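Local coordinates for De novo protein based on the inhibitor Amoebiasin-1 (Entamoeba histolytica, PDB 5SWK) that probably inhibits cysteine proteases of the amoeba, as a redesigned form of a chagasin-family inhibitor, at residues Ile25-Asn30 and Tyr67-Thr72. Sequence-based numbering, arbitrary orientation.
Sequences IILHGN and YHIKIT
Ile25 and Leu27 each form an antiparallel hydrogen-bonded pair, with Ile69 and Tyr67 respectively, and the strand axes run at 160° to one another. Ile25 N reaches Ile69 O at 2.9 Å, while Ile69 N returns to Ile25 O at 2.8 Å. Leu27 and Tyr67 form a second such pair, each N to the other's O. Between these pairs, Ile26 faces His68 in the non-hydrogen-bonded position, where Ile26 CA approaches Tyr67 O at 3.3 Å as a CA-H...O contact.

The beta-branched isoleucines suit this extended backbone. On the buried face, Leu27 CD1 meets Ile69 CD1 at 4.1 Å, and Ile25 CB lies near Ile69 CB. Glycine, having no side chain, brings Gly29 CA to the Tyr67 ring edge, 4.0 Å from CE2. On the other face Ile26 and His68 lie alongside each other; with CG1 beside its own backbone N (chi1 -54°), Ile26 sets CG1 over the imidazole face, a CH-pi contact, while His68 ND1 is hydrogen-bonded to Glu24 OE2.

In this chagasin-family, immunoglobulin-like beta-sandwich, strand 22-29 leads into the BC loop, probably part of the inhibitory surface. Strand 45-53 flanks 65-73, strand 5-6 flanks 22-29, and Leu83 of strand 77-86 packs on Leu27 and Ile69, with Phe103 of the second subunit against Ile25 and Leu27.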
ATOM      1  N   ILE D  25     -13.913 -17.513  13.073  1.00 27.93           N
ATOM      2  CA  ILE D  25     -12.609 -17.936  12.583  1.00 28.49           C
ATOM      3  C   ILE D  25     -11.569 -17.575  13.635  1.00 27.58           C
ATOM      4  O   ILE D  25     -11.581 -16.463  14.158  1.00 27.02           O
ATOM      5  CB  ILE D  25     -12.255 -17.257  11.249  1.00 28.86           C
ATOM      6  CG1 ILE D  25     -13.386 -17.430  10.230  1.00 28.69           C
ATOM      7  CG2 ILE D  25     -10.934 -17.782  10.709  1.00 29.09           C
ATOM      8  CD1 ILE D  25     -13.212 -16.541   9.003  1.00 27.56           C
ATOM      9  N   ILE D  26     -10.690 -18.511  13.969  1.00 24.52           N
ATOM     10  CA  ILE D  26      -9.657 -18.235  14.948  1.00 26.67           C
ATOM     11  C   ILE D  26      -8.292 -18.545  14.353  1.00 28.11           C
ATOM     12  O   ILE D  26      -8.042 -19.658  13.895  1.00 28.48           O
ATOM     13  CB  ILE D  26      -9.861 -19.046  16.243  1.00 27.28           C
ATOM     14  CG1 ILE D  26     -11.272 -18.829  16.797  1.00 29.71           C
ATOM     15  CG2 ILE D  26      -8.812 -18.661  17.272  1.00 27.52           C
ATOM     16  CD1 ILE D  26     -11.590 -19.639  18.046  1.00 34.41           C
ATOM     17  N   LEU D  27      -7.409 -17.551  14.355  1.00 26.67           N
ATOM     18  CA  LEU D  27      -6.088 -17.713  13.759  1.00 28.11           C
ATOM     19  C   LEU D  27      -5.020 -17.228  14.712  1.00 27.14           C
ATOM     20  O   LEU D  27      -5.173 -16.175  15.330  1.00 27.28           O
ATOM     21  CB  LEU D  27      -5.996 -16.946  12.439  1.00 27.14           C
ATOM     22  CG  LEU D  27      -7.062 -17.252  11.386  1.00 29.33           C
ATOM     23  CD1 LEU D  27      -7.040 -16.187  10.315  1.00 27.19           C
ATOM     24  CD2 LEU D  27      -6.822 -18.616  10.775  1.00 28.30           C
ATOM     25  N   HIS D  28      -3.940 -17.987  14.858  0.51 28.85           N
ATOM     26  CA  HIS D  28      -2.872 -17.543  15.741  0.51 30.60           C
ATOM     27  C   HIS D  28      -2.131 -16.384  15.093  0.51 30.76           C
ATOM     28  O   HIS D  28      -1.981 -16.326  13.874  0.51 27.69           O
ATOM     29  CB  HIS D  28      -1.896 -18.674  16.077  0.51 32.58           C
ATOM     30  CG  HIS D  28      -0.906 -18.312  17.143  0.51 32.23           C
ATOM     31  ND1 HIS D  28      -1.154 -18.502  18.486  0.51 34.12           N
ATOM     32  CD2 HIS D  28       0.326 -17.752  17.066  0.51 32.28           C
ATOM     33  CE1 HIS D  28      -0.116 -18.084  19.189  0.51 34.89           C
ATOM     34  NE2 HIS D  28       0.796 -17.624  18.350  0.51 31.58           N
ATOM     35  N   GLY D  29      -1.681 -15.460  15.932  1.00 30.23           N
ATOM     36  CA  GLY D  29      -0.994 -14.260  15.503  1.00 28.68           C
ATOM     37  C   GLY D  29      -0.112 -13.766  16.635  1.00 32.19           C
ATOM     38  O   GLY D  29      -0.318 -14.126  17.803  1.00 30.15           O
ATOM     39  N   ASN D  30       0.889 -12.967  16.286  1.00 29.67           N
ATOM     40  CA  ASN D  30       1.761 -12.359  17.279  1.00 30.88           C
ATOM     41  C   ASN D  30       1.998 -10.884  16.992  1.00 26.84           C
ATOM     42  O   ASN D  30       2.991 -10.522  16.356  1.00 28.50           O
ATOM     43  CB  ASN D  30       3.101 -13.081  17.347  1.00 31.62           C
ATOM     44  CG  ASN D  30       3.874 -12.717  18.595  1.00 35.62           C
ATOM     45  OD1 ASN D  30       3.483 -11.805  19.335  1.00 33.76           O
ATOM     46  ND2 ASN D  30       4.968 -13.423  18.844  1.00 38.70           N
ATOM     47  N   TYR D  67      -6.408 -14.282  16.879  1.00 24.02           N
ATOM     48  CA  TYR D  67      -7.371 -13.350  16.328  1.00 23.99           C
ATOM     49  C   TYR D  67      -8.683 -14.078  16.137  1.00 22.84           C
ATOM     50  O   TYR D  67      -8.726 -15.167  15.566  1.00 28.34           O
ATOM     51  CB  TYR D  67      -6.858 -12.752  15.009  1.00 25.13           C
ATOM     52  CG  TYR D  67      -5.799 -11.710  15.257  1.00 25.46           C
ATOM     53  CD1 TYR D  67      -6.124 -10.359  15.317  1.00 25.37           C
ATOM     54  CD2 TYR D  67      -4.480 -12.079  15.475  1.00 23.58           C
ATOM     55  CE1 TYR D  67      -5.154  -9.403  15.565  1.00 25.73           C
ATOM     56  CE2 TYR D  67      -3.510 -11.138  15.728  1.00 28.41           C
ATOM     57  CZ  TYR D  67      -3.848  -9.801  15.769  1.00 27.62           C
ATOM     58  OH  TYR D  67      -2.869  -8.868  16.015  1.00 29.28           O
ATOM     59  N   HIS D  68      -9.741 -13.484  16.666  1.00 26.36           N
ATOM     60  CA  HIS D  68     -11.081 -14.002  16.507  1.00 26.27           C
ATOM     61  C   HIS D  68     -11.786 -13.156  15.472  1.00 27.56           C
ATOM     62  O   HIS D  68     -12.045 -11.972  15.696  1.00 29.14           O
ATOM     63  CB  HIS D  68     -11.847 -13.978  17.834  1.00 26.17           C
ATOM     64  CG  HIS D  68     -11.323 -14.940  18.857  1.00 29.53           C
ATOM     65  ND1 HIS D  68     -12.132 -15.854  19.501  1.00 29.85           N
ATOM     66  CD2 HIS D  68     -10.079 -15.118  19.361  1.00 30.85           C
ATOM     67  CE1 HIS D  68     -11.405 -16.554  20.355  1.00 34.55           C
ATOM     68  NE2 HIS D  68     -10.156 -16.130  20.288  1.00 30.57           N
ATOM     69  N   ILE D  69     -12.069 -13.748  14.321  1.00 27.17           N
ATOM     70  CA  ILE D  69     -12.807 -13.034  13.300  1.00 28.97           C
ATOM     71  C   ILE D  69     -14.215 -13.604  13.233  1.00 28.85           C
ATOM     72  O   ILE D  69     -14.438 -14.707  12.748  1.00 30.12           O
ATOM     73  CB  ILE D  69     -12.130 -13.111  11.925  1.00 29.41           C
ATOM     74  CG1 ILE D  69     -10.682 -12.602  12.010  1.00 27.51           C
ATOM     75  CG2 ILE D  69     -12.909 -12.277  10.913  1.00 30.85           C
ATOM     76  CD1 ILE D  69      -9.640 -13.679  12.246  1.00 27.04           C
ATOM     77  N   LYS D  70     -15.163 -12.837  13.751  1.00 27.53           N
ATOM     78  CA  LYS D  70     -16.550 -13.253  13.793  1.00 28.64           C
ATOM     79  C   LYS D  70     -17.253 -12.773  12.536  1.00 31.60           C
ATOM     80  O   LYS D  70     -17.319 -11.575  12.288  1.00 31.11           O
ATOM     81  CB  LYS D  70     -17.232 -12.697  15.052  1.00 29.59           C
ATOM     82  CG  LYS D  70     -18.714 -13.016  15.163  1.00 33.17           C
ATOM     83  N   ILE D  71     -17.760 -13.699  11.729  1.00 30.20           N
ATOM     84  CA  ILE D  71     -18.478 -13.305  10.527  1.00 31.45           C
ATOM     85  C   ILE D  71     -19.968 -13.557  10.696  1.00 33.35           C
ATOM     86  O   ILE D  71     -20.378 -14.457  11.426  1.00 32.47           O
ATOM     87  CB  ILE D  71     -17.974 -14.049   9.271  1.00 31.78           C
ATOM     88  CG1 ILE D  71     -18.163 -15.562   9.426  1.00 32.87           C
ATOM     89  CG2 ILE D  71     -16.514 -13.698   8.982  1.00 31.40           C
ATOM     90  CD1 ILE D  71     -17.904 -16.349   8.144  1.00 32.84           C
ATOM     91  N   THR D  72     -20.771 -12.737  10.028  1.00 32.38           N
ATOM     92  CA  THR D  72     -22.218 -12.888  10.021  1.00 31.36           C
ATOM     93  C   THR D  72     -22.720 -12.801   8.586  1.00 34.42           C
ATOM     94  O   THR D  72     -22.382 -11.856   7.871  1.00 35.81           O
ATOM     95  CB  THR D  72     -22.913 -11.806  10.867  1.00 34.75           C
ATOM     96  OG1 THR D  72     -22.419 -11.859  12.209  1.00 34.23           O
ATOM     97  CG2 THR D  72     -24.421 -12.025  10.879  1.00 34.07           C
TER